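Local coordinates for PnpC (PDB 3N9T), which probably catalyses the iron(III)-dependent intradiol ring cleavage of hydroxyquinol, inserting both atoms of dioxygen, at residues Phe75-Asp80 / Tyr194-Asp199; Gln153-Gly158 / Gly170-Arg175; His234-Asn237 / Tyr242-Ser245. One frame throughout, in Å; residues are numbered along the deposited sequence.

Contact 1 (Phe75-Asp80 / Tyr194-Asp199); sequences FILLSD and YPIPTD. With FE (Fe (III) ion), chain D; HGX (1-heptadecanoyl-2-tridecanoyl-3-glycerol-phosphonyl choline), chain B.
L77 of helix 74-81 meets I196 and P197 in a small apolar helix-to-loop contact, at the seam between the helical N-terminal part of this intradiol dioxygenase and its iron-bearing β-sheet domain. No hydrogen bond crosses it; one leucine supplies the whole helical side. CG anti to the backbone N (chi1 -167°) carries the branch off the helix, and its two methyls then go to different partners. CD1 meets the end of I196, CD1 to CD1 at 3.6 Å. CD2 lies across the flank of the P197 ring, where CD is 3.9 Å from it, and also reaches P197 O at 3.7 Å. Behind the pair stands helix 201-209: V202 touches L77, and L206 touches I196. With an alanine here in place of L77, I196 CD1 and the P197 ring would probably lose their apolar partner on the helix, and a gap would open along the seam.

The lipid lies on another side of the same helix. L78 CD2 comes within 3.7 Å of C39 of the phospholipid, and S79 CB lies 3.8 Å from C48 near the end of the acyl chain. S79 OG is hydrogen-bonded to W53 NE1 of the second subunit, so this part of the helix also belongs to the dimer interface. Following the other segment back from P197 leads to the metal instead. The short strand 194-195 pairs with strand 214-224 and brings in Y194, one of the iron(III) ligands along with Y160, H218 and H220; a water is also bound. The iron lies in the plane of the Y194 ring, at its edge, 2.2 Å from Y194 OH.

Contact 2 (Gln153-Gly158 / Gly170-Arg175); sequences QTADNG and GNLRGR
Q153 N donates to L172 O over 3.2 Å, a somewhat bent bond (139° at the hydrogen) that approaches almost in line with the carbonyl, 166° at the oxygen. A water spans the gap beside it, donating to Q153 O at 2.8 Å and to N171 O at 3.1 Å. L172 occupies the third position of a type II turn from G170 to R173 and has a positive phi of 52°, uncommon for a residue other than glycine. That side chain points at the other segment and fits along its bend. CD1 runs up to the backbone, 3.4 Å from T154 O and 3.5 Å from A155 CA, while CD2 rests on the far part of the Q153 chain, 3.9 Å from its CD. Nearer the backbone, L172 CB meets Q153 CG at 3.7 Å.

The contact lies at the end of the antiparallel pair 148-152 and 173-177 in the β-sheet domain, and the long loop joining these strands carries Y160, a ligand of the iron. The T154 side chain points away from L172 and packs against Y160. R173 also touches Y160, and its NH2 bonds to S161 O, tying the start of strand 173-177 to the residue after that tyrosine.

Beyond CG the Q153 chain is extended, which carries its amide across to strand 183-189. There OE1 is bonded to T188 OG1 and NE2 to T189 O, so both ends of this buried amide are satisfied and its flip is fixed. L172 touches the same two threonines.

Contact 3 (His234-Asn237 / Tyr242-Ser245); sequences HLFN and YLDS
L243 is the residue most covered here, and it works with its two methyls against F236 and N237 of strand 231-237. CD1 sits 3.6 Å from F236 CB and 3.7 Å from N237 O; CD2 reaches that same oxygen at 3.6 Å, so both methyls lean on the N237 oxygen from the same side. The backbone of L243 does not aim the side chain straight at the strand. Its chi1 of -139° is well away from a staggered angle, and the turned chain brings the methyls in closer.

The strand is an inner one in the β-sheet of the dioxygenase domain, antiparallel to 214-224 and parallel to 256-262. L243 belongs to the loop that connects it to 256-262, in a type I turn closed by S245 N to Y242 O at 2.8 Å. V251, later in the loop, touches both L243 and F236.

L243 CD1 approaches the F236 ring obliquely. The F236 side chain comes to about 4 Å from that of the iron ligand H218 and about 7 Å from the metal, consistent with a second-shell place. N237 offers L243 its main-chain oxygen, while its amide serves another part of the fold: ND2 is hydrogen-bonded to P191 O.

All three contacts reach the same mixed β-sheet, with centres 20 Å apart for contacts 1 and 2 and 17 Å for each of the other pairs. Along the chain, contact 2 falls between the two segments of contact 1, and contact 3 follows both. Contacts 1 and 2 touch: Y194 CD1 is 3.4 Å from T154 CG2, and Y194 CB is 3.6 Å from G158 CA. Contact 3 stays separate, its nearest atoms about 6 Å from contact 1 and about 8 Å from contact 2. Each comes near the iron: Y194 binds it, and the T154 and F236 side chains lie about 6 and 7 Å away. Contact 1 alone continues to the lipid and the second subunit.

Contact 1 (Phe75-Asp80 / Tyr194-Asp199)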
loop_
_atom_site.group_PDB
_atom_site.type_symbol
_atom_site.label_atom_id
_atom_site.label_comp_id
_atom_site.label_asym_id
_atom_site.label_seq_id
_atom_site.Cartn_x
_atom_site.Cartn_y
_atom_site.Cartn_z
ATOM N N PHE A 75 -3.249 -3.981 -8.434
ATOM C CA PHE A 75 -2.957 -4.236 -6.989
ATOM C C PHE A 75 -2.797 -5.734 -6.693
ATOM O O PHE A 75 -1.950 -6.115 -5.879
ATOM C CB PHE A 75 -3.923 -3.565 -5.969
ATOM C CG PHE A 75 -3.383 -2.232 -5.475
ATOM C CD1 PHE A 75 -3.972 -1.048 -5.887
ATOM C CD2 PHE A 75 -2.194 -2.168 -4.672
ATOM C CE1 PHE A 75 -3.413 0.208 -5.556
ATOM C CE2 PHE A 75 -1.659 -0.927 -4.294
ATOM C CZ PHE A 75 -2.249 0.273 -4.732
ATOM N N ILE A 76 -3.652 -6.571 -7.302
ATOM C CA ILE A 76 -3.520 -8.020 -7.149
ATOM C C ILE A 76 -2.183 -8.458 -7.746
ATOM O O ILE A 76 -1.435 -9.222 -7.139
ATOM C CB ILE A 76 -4.685 -8.755 -7.800
ATOM C CG1 ILE A 76 -5.984 -8.407 -7.045
ATOM C CG2 ILE A 76 -4.419 -10.306 -7.844
ATOM C CD1 ILE A 76 -7.237 -9.249 -7.465
ATOM N N LEU A 77 -1.868 -7.954 -8.932
ATOM C CA LEU A 77 -0.580 -8.283 -9.531
ATOM C C LEU A 77 0.576 -7.864 -8.645
ATOM O O LEU A 77 1.567 -8.574 -8.570
ATOM C CB LEU A 77 -0.472 -7.621 -10.931
ATOM C CG LEU A 77 0.665 -8.136 -11.777
ATOM C CD1 LEU A 77 0.535 -9.659 -11.986
ATOM C CD2 LEU A 77 0.420 -7.457 -13.158
ATOM N N LEU A 78 0.473 -6.702 -7.980
ATOM C CA LEU A 78 1.524 -6.282 -7.014
ATOM C C LEU A 78 1.600 -7.219 -5.825
ATOM O O LEU A 78 2.720 -7.645 -5.432
ATOM C CB LEU A 78 1.245 -4.826 -6.529
ATOM C CG LEU A 78 2.249 -4.150 -5.599
ATOM C CD1 LEU A 78 3.677 -4.090 -6.252
ATOM C CD2 LEU A 78 1.734 -2.743 -5.209
ATOM N N SER A 79 0.423 -7.552 -5.264
ATOM C CA SER A 79 0.326 -8.594 -4.180
ATOM C C SER A 79 0.978 -9.897 -4.627
ATOM O O SER A 79 1.785 -10.499 -3.876
ATOM C CB SER A 79 -1.166 -8.904 -3.822
ATOM O OG SER A 79 -1.225 -9.931 -2.825
ATOM N N ASP A 80 0.728 -10.282 -5.891
ATOM C CA ASP A 80 1.279 -11.574 -6.390
ATOM C C ASP A 80 2.791 -11.514 -6.478
ATOM O O ASP A 80 3.449 -12.410 -5.993
ATOM C CB ASP A 80 0.756 -11.911 -7.785
ATOM C CG ASP A 80 -0.767 -12.181 -7.837
ATOM O OD1 ASP A 80 -1.427 -12.505 -6.839
ATOM O OD2 ASP A 80 -1.286 -12.146 -8.959
ATOM N N TYR A 194 4.747 -18.315 -19.724
ATOM C CA TYR A 194 4.212 -17.092 -20.305
ATOM C C TYR A 194 4.515 -15.956 -19.304
ATOM O O TYR A 194 4.700 -16.271 -18.122
ATOM C CB TYR A 194 2.703 -17.233 -20.565
ATOM C CG TYR A 194 1.869 -17.506 -19.308
ATOM C CD1 TYR A 194 1.527 -18.804 -18.950
ATOM C CD2 TYR A 194 1.372 -16.468 -18.522
ATOM C CE1 TYR A 194 0.730 -19.074 -17.844
ATOM C CE2 TYR A 194 0.583 -16.727 -17.387
ATOM C CZ TYR A 194 0.260 -18.038 -17.035
ATOM O OH TYR A 194 -0.548 -18.373 -15.919
ATOM N N PRO A 195 4.649 -14.672 -19.775
ATOM C CA PRO A 195 5.002 -13.597 -18.846
ATOM C C PRO A 195 3.744 -12.944 -18.286
ATOM O O PRO A 195 2.685 -12.959 -18.924
ATOM C CB PRO A 195 5.752 -12.580 -19.751
ATOM C CG PRO A 195 4.915 -12.651 -21.074
ATOM C CD PRO A 195 4.576 -14.153 -21.185
ATOM N N ILE A 196 3.860 -12.381 -17.096
ATOM C CA ILE A 196 2.762 -11.606 -16.541
ATOM C C ILE A 196 2.779 -10.188 -17.147
ATOM O O ILE A 196 3.815 -9.761 -17.669
ATOM C CB ILE A 196 2.864 -11.536 -15.022
ATOM C CG1 ILE A 196 4.123 -10.738 -14.644
ATOM C CG2 ILE A 196 2.896 -12.957 -14.360
ATOM C CD1 ILE A 196 3.938 -10.089 -13.221
ATOM N N PRO A 197 1.685 -9.419 -16.994
ATOM C CA PRO A 197 1.695 -8.061 -17.619
ATOM C C PRO A 197 2.783 -7.145 -17.046
ATOM O O PRO A 197 2.970 -7.034 -15.820
ATOM C CB PRO A 197 0.293 -7.513 -17.299
ATOM C CG PRO A 197 -0.544 -8.724 -16.852
ATOM C CD PRO A 197 0.395 -9.751 -16.352
ATOM N N THR A 198 3.530 -6.486 -17.913
ATOM C CA THR A 198 4.587 -5.638 -17.403
ATOM C C THR A 198 4.420 -4.199 -17.882
ATOM O O THR A 198 5.329 -3.423 -17.796
ATOM C CB THR A 198 5.935 -6.163 -17.884
ATOM O OG1 THR A 198 5.852 -6.316 -19.303
ATOM C CG2 THR A 198 6.203 -7.528 -17.324
ATOM N N ASP A 199 3.269 -3.851 -18.415
ATOM C CA ASP A 199 3.084 -2.512 -18.981
ATOM C C ASP A 199 2.540 -1.533 -17.952
ATOM O O ASP A 199 2.090 -0.422 -18.306
ATOM C CB ASP A 199 2.129 -2.583 -20.168
ATOM C CG ASP A 199 0.804 -3.143 -19.810
ATOM O OD1 ASP A 199 0.663 -3.945 -18.837
ATOM O OD2 ASP A 199 -0.141 -2.796 -20.542
HETATM FE FE FE D . -1.831 -19.831 -14.975
HETATM O O11 HGX B . 14.752 4.007 -5.441
HETATM C C11 HGX B . 13.664 4.436 -5.670
HETATM C C12 HGX B . 12.783 4.785 -4.515
HETATM C C13 HGX B . 11.936 3.597 -4.132
HETATM C C14 HGX B . 10.957 4.152 -3.133
HETATM C C15 HGX B . 10.073 3.090 -2.610
HETATM C C16 HGX B . 9.318 3.643 -1.444
HETATM C C17 HGX B . 8.158 2.726 -1.150
HETATM C C18 HGX B . 7.692 3.032 0.260
HETATM C C19 HGX B . 6.187 2.927 0.366
HETATM C C20 HGX B . 5.750 3.975 1.392
HETATM C C21 HGX B . 5.473 5.343 0.761
HETATM C C22 HGX B . 4.183 6.036 1.211
HETATM C C23 HGX B . 3.278 5.207 2.128
HETATM O O3 HGX B . 13.259 4.604 -7.041
HETATM C C3 HGX B . 14.044 4.096 -8.116
HETATM C C2 HGX B . 13.388 2.922 -8.829
HETATM C C1 HGX B . 14.167 2.693 -10.094
HETATM O O3P HGX B . 15.403 2.121 -9.697
HETATM O O2 HGX B . 12.049 3.180 -9.241
HETATM C C31 HGX B . 11.052 2.220 -8.750
HETATM O O31 HGX B . 10.443 1.521 -9.523
HETATM C C32 HGX B . 10.621 2.043 -7.348
HETATM C C33 HGX B . 9.446 1.065 -7.461
HETATM C C34 HGX B . 8.533 1.300 -6.287
HETATM C C35 HGX B . 8.108 0.036 -5.584
HETATM C C36 HGX B . 7.134 0.432 -4.533
HETATM C C37 HGX B . 6.284 -0.789 -4.237
HETATM C C38 HGX B . 5.495 -0.427 -3.013
HETATM C C39 HGX B . 4.227 -1.252 -2.932
HETATM C C40 HGX B . 4.034 -1.888 -1.564
HETATM C C42 HGX B . 3.245 -1.013 -0.587
HETATM C C43 HGX B . 1.896 -1.617 -0.154
HETATM C C44 HGX B . 1.831 -3.146 -0.204
HETATM C C45 HGX B . 0.657 -3.581 -1.077
HETATM C C46 HGX B . 0.847 -4.949 -1.761
HETATM C C47 HGX B . -0.327 -5.865 -1.435
HETATM C C48 HGX B . -1.437 -5.435 -2.372
HETATM O O1 HGX B . 16.341 3.050 -11.826
HETATM P P1 HGX B . 16.734 2.682 -10.391
HETATM O O4 HGX B . 17.273 3.743 -9.449
HETATM O O5 HGX B . 17.717 1.377 -10.422
HETATM C C4 HGX B . 19.013 1.451 -11.057
HETATM C C5 HGX B . 19.121 0.538 -12.288
HETATM N N1 HGX B . 18.839 1.138 -13.627
HETATM C C6 HGX B . 19.677 0.443 -14.626
HETATM C C7 HGX B . 19.119 2.594 -13.719
HETATM C C8 HGX B . 17.428 0.880 -13.977
HETATM O O HOH W 1 -2.698 -18.324 -13.755
#

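Contact 2 (Gln153-Gly158 / Gly170-Arg175)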
loop_
_atom_site.group_PDB
_atom_site.type_symbol
_atom_site.label_atom_id
_atom_site.label_comp_id
_atom_site.label_asym_id
_atom_site.label_seq_id
_atom_site.Cartn_x
_atom_site.Cartn_y
_atom_site.Cartn_z
ATOM N N GLN A 153 -5.470 -23.960 -18.795
ATOM C CA GLN A 153 -4.072 -23.683 -19.097
ATOM C C GLN A 153 -4.008 -22.697 -20.272
ATOM O O GLN A 153 -4.996 -22.539 -21.022
ATOM C CB GLN A 153 -3.355 -24.968 -19.503
ATOM C CG GLN A 153 -3.817 -25.637 -20.747
ATOM C CD GLN A 153 -2.901 -26.822 -21.144
ATOM O OE1 GLN A 153 -3.124 -27.926 -20.693
ATOM N NE2 GLN A 153 -1.854 -26.569 -21.946
ATOM N N THR A 154 -2.855 -22.041 -20.439
ATOM C CA THR A 154 -2.684 -21.110 -21.575
ATOM C C THR A 154 -2.499 -21.870 -22.847
ATOM O O THR A 154 -2.136 -23.052 -22.831
ATOM C CB THR A 154 -1.422 -20.252 -21.473
ATOM O OG1 THR A 154 -0.320 -21.107 -21.166
ATOM C CG2 THR A 154 -1.556 -19.192 -20.448
ATOM N N ALA A 155 -2.759 -21.191 -23.973
ATOM C CA ALA A 155 -2.400 -21.755 -25.276
ATOM C C ALA A 155 -0.885 -21.534 -25.501
ATOM O O ALA A 155 -0.220 -20.938 -24.632
ATOM C CB ALA A 155 -3.215 -21.063 -26.356
ATOM N N ASP A 156 -0.353 -22.020 -26.631
ATOM C CA ASP A 156 1.002 -21.648 -27.122
ATOM C C ASP A 156 1.267 -20.129 -27.065
ATOM O O ASP A 156 2.294 -19.719 -26.511
ATOM C CB ASP A 156 1.272 -22.193 -28.536
ATOM C CG ASP A 156 1.754 -23.688 -28.546
ATOM O OD1 ASP A 156 1.887 -24.325 -27.445
ATOM O OD2 ASP A 156 1.994 -24.225 -29.684
ATOM N N ASN A 157 0.341 -19.298 -27.552
ATOM C CA ASN A 157 0.471 -17.841 -27.381
ATOM C C ASN A 157 0.572 -17.313 -25.909
ATOM O O ASN A 157 0.656 -16.107 -25.674
ATOM C CB ASN A 157 -0.606 -17.073 -28.202
ATOM C CG ASN A 157 -1.997 -17.112 -27.557
ATOM O OD1 ASN A 157 -2.201 -17.786 -26.552
ATOM N ND2 ASN A 157 -2.964 -16.386 -28.140
ATOM N N GLY A 158 0.600 -18.191 -24.907
ATOM C CA GLY A 158 0.683 -17.678 -23.531
ATOM C C GLY A 158 -0.579 -16.949 -23.117
ATOM O O GLY A 158 -0.565 -16.174 -22.147
ATOM N N GLY A 170 -14.124 -22.795 -24.820
ATOM C CA GLY A 170 -13.725 -24.021 -24.080
ATOM C C GLY A 170 -12.319 -24.507 -24.377
ATOM O O GLY A 170 -11.890 -25.472 -23.812
ATOM N N ASN A 171 -11.570 -23.801 -25.218
ATOM C CA ASN A 171 -10.258 -24.275 -25.548
ATOM C C ASN A 171 -9.412 -24.394 -24.278
ATOM O O ASN A 171 -9.358 -23.475 -23.486
ATOM C CB ASN A 171 -9.571 -23.283 -26.450
ATOM C CG ASN A 171 -8.270 -23.800 -26.972
ATOM O OD1 ASN A 171 -8.157 -24.948 -27.402
ATOM N ND2 ASN A 171 -7.278 -22.916 -27.004
ATOM N N LEU A 172 -8.752 -25.527 -24.141
ATOM C CA LEU A 172 -7.808 -25.773 -23.023
ATOM C C LEU A 172 -8.460 -25.472 -21.710
ATOM O O LEU A 172 -7.785 -25.090 -20.744
ATOM C CB LEU A 172 -6.514 -24.957 -23.244
ATOM C CG LEU A 172 -5.676 -25.472 -24.458
ATOM C CD1 LEU A 172 -4.562 -24.499 -24.781
ATOM C CD2 LEU A 172 -5.103 -26.899 -24.307
ATOM N N ARG A 173 -9.788 -25.673 -21.654
ATOM C CA ARG A 173 -10.516 -25.732 -20.370
ATOM C C ARG A 173 -11.442 -26.933 -20.383
ATOM O O ARG A 173 -11.910 -27.382 -21.461
ATOM C CB ARG A 173 -11.317 -24.455 -20.079
ATOM C CG ARG A 173 -10.570 -23.154 -20.266
ATOM C CD ARG A 173 -11.498 -21.936 -20.155
ATOM N NE ARG A 173 -10.661 -20.727 -20.172
ATOM C CZ ARG A 173 -10.130 -20.175 -19.089
ATOM N NH1 ARG A 173 -10.336 -20.725 -17.881
ATOM N NH2 ARG A 173 -9.356 -19.087 -19.214
ATOM N N GLY A 174 -11.656 -27.515 -19.210
ATOM C CA GLY A 174 -12.654 -28.592 -19.114
ATOM C C GLY A 174 -12.958 -28.994 -17.693
ATOM O O GLY A 174 -12.124 -28.802 -16.803
ATOM N N ARG A 175 -14.091 -29.677 -17.516
ATOM C CA ARG A 175 -14.436 -30.262 -16.228
ATOM C C ARG A 175 -14.429 -31.761 -16.431
ATOM O O ARG A 175 -15.316 -32.304 -17.088
ATOM C CB ARG A 175 -15.852 -29.823 -15.820
ATOM C CG ARG A 175 -16.377 -30.669 -14.704
ATOM C CD ARG A 175 -17.543 -29.965 -14.013
ATOM N NE ARG A 175 -17.098 -28.960 -13.039
ATOM C CZ ARG A 175 -17.872 -28.553 -12.049
ATOM N NH1 ARG A 175 -19.084 -29.083 -11.951
ATOM N NH2 ARG A 175 -17.442 -27.669 -11.154
HETATM O O HOH W 2 -7.514 -21.650 -21.769
#

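Contact 3 (His234-Asn237 / Tyr242-Ser245)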
loop_
_atom_site.group_PDB
_atom_site.type_symbol
_atom_site.label_atom_id
_atom_site.label_comp_id
_atom_site.label_asym_id
_atom_site.label_seq_id
_atom_site.Cartn_x
_atom_site.Cartn_y
_atom_site.Cartn_z
ATOM N N HIS A 234 -1.777 -25.908 -8.759
ATOM C CA HIS A 234 -1.183 -25.855 -10.150
ATOM C C HIS A 234 -0.316 -27.128 -10.200
ATOM O O HIS A 234 0.218 -27.539 -9.139
ATOM C CB HIS A 234 -0.127 -24.732 -10.287
ATOM C CG HIS A 234 -0.625 -23.329 -10.202
ATOM N ND1 HIS A 234 -0.047 -22.305 -10.916
ATOM C CD2 HIS A 234 -1.578 -22.762 -9.443
ATOM C CE1 HIS A 234 -0.639 -21.171 -10.601
ATOM N NE2 HIS A 234 -1.559 -21.431 -9.702
ATOM N N LEU A 235 -0.152 -27.743 -11.388
ATOM C CA LEU A 235 0.917 -28.776 -11.626
ATOM C C LEU A 235 1.902 -28.106 -12.555
ATOM O O LEU A 235 1.514 -27.571 -13.632
ATOM C CB LEU A 235 0.347 -30.021 -12.347
ATOM C CG LEU A 235 -0.551 -30.870 -11.426
ATOM C CD1 LEU A 235 -0.749 -32.262 -12.119
ATOM C CD2 LEU A 235 0.088 -31.053 -9.955
ATOM N N PHE A 236 3.154 -28.026 -12.150
ATOM C CA PHE A 236 4.138 -27.271 -12.945
ATOM C C PHE A 236 5.008 -28.262 -13.695
ATOM O O PHE A 236 5.414 -29.251 -13.080
ATOM C CB PHE A 236 5.084 -26.484 -12.025
ATOM C CG PHE A 236 4.395 -25.363 -11.264
ATOM C CD1 PHE A 236 4.282 -24.122 -11.847
ATOM C CD2 PHE A 236 3.830 -25.584 -9.999
ATOM C CE1 PHE A 236 3.643 -23.079 -11.182
ATOM C CE2 PHE A 236 3.181 -24.545 -9.349
ATOM C CZ PHE A 236 3.105 -23.300 -9.954
ATOM N N ASN A 237 5.369 -27.959 -14.963
ATOM C CA ASN A 237 6.276 -28.841 -15.732
ATOM C C ASN A 237 7.650 -28.923 -15.040
ATOM O O ASN A 237 8.326 -27.917 -14.849
ATOM C CB ASN A 237 6.524 -28.380 -17.193
ATOM C CG ASN A 237 5.226 -28.094 -17.985
ATOM O OD1 ASN A 237 4.149 -27.874 -17.413
ATOM N ND2 ASN A 237 5.360 -28.000 -19.303
ATOM N N TYR A 242 12.033 -21.762 -15.470
ATOM C CA TYR A 242 11.636 -20.684 -14.545
ATOM C C TYR A 242 11.087 -21.211 -13.229
ATOM O O TYR A 242 10.623 -20.434 -12.393
ATOM C CB TYR A 242 10.583 -19.801 -15.195
ATOM C CG TYR A 242 11.101 -19.058 -16.397
ATOM C CD1 TYR A 242 12.173 -18.136 -16.285
ATOM C CD2 TYR A 242 10.529 -19.263 -17.658
ATOM C CE1 TYR A 242 12.655 -17.454 -17.381
ATOM C CE2 TYR A 242 11.049 -18.617 -18.780
ATOM C CZ TYR A 242 12.082 -17.711 -18.637
ATOM O OH TYR A 242 12.513 -17.038 -19.778
ATOM N N LEU A 243 11.178 -22.529 -13.044
ATOM C CA LEU A 243 10.669 -23.235 -11.868
ATOM C C LEU A 243 11.184 -22.677 -10.567
ATOM O O LEU A 243 10.447 -22.637 -9.568
ATOM C CB LEU A 243 11.047 -24.725 -11.967
ATOM C CG LEU A 243 10.099 -25.870 -11.583
ATOM C CD1 LEU A 243 8.599 -25.634 -11.994
ATOM C CD2 LEU A 243 10.647 -27.177 -12.181
ATOM N N ASP A 244 12.437 -22.221 -10.568
ATOM C CA ASP A 244 13.077 -21.718 -9.352
ATOM C C ASP A 244 12.934 -20.212 -9.266
ATOM O O ASP A 244 13.444 -19.625 -8.355
ATOM C CB ASP A 244 14.604 -22.094 -9.275
ATOM C CG ASP A 244 14.822 -23.621 -9.157
ATOM O OD1 ASP A 244 14.188 -24.243 -8.254
ATOM O OD2 ASP A 244 15.596 -24.236 -9.956
ATOM N N SER A 245 12.279 -19.584 -10.239
ATOM C CA SER A 245 12.253 -18.145 -10.274
ATOM C C SER A 245 10.850 -17.617 -10.699
ATOM O O SER A 245 10.750 -16.583 -11.309
ATOM C CB SER A 245 13.416 -17.627 -11.201
ATOM O OG SER A 245 13.102 -17.940 -12.544
#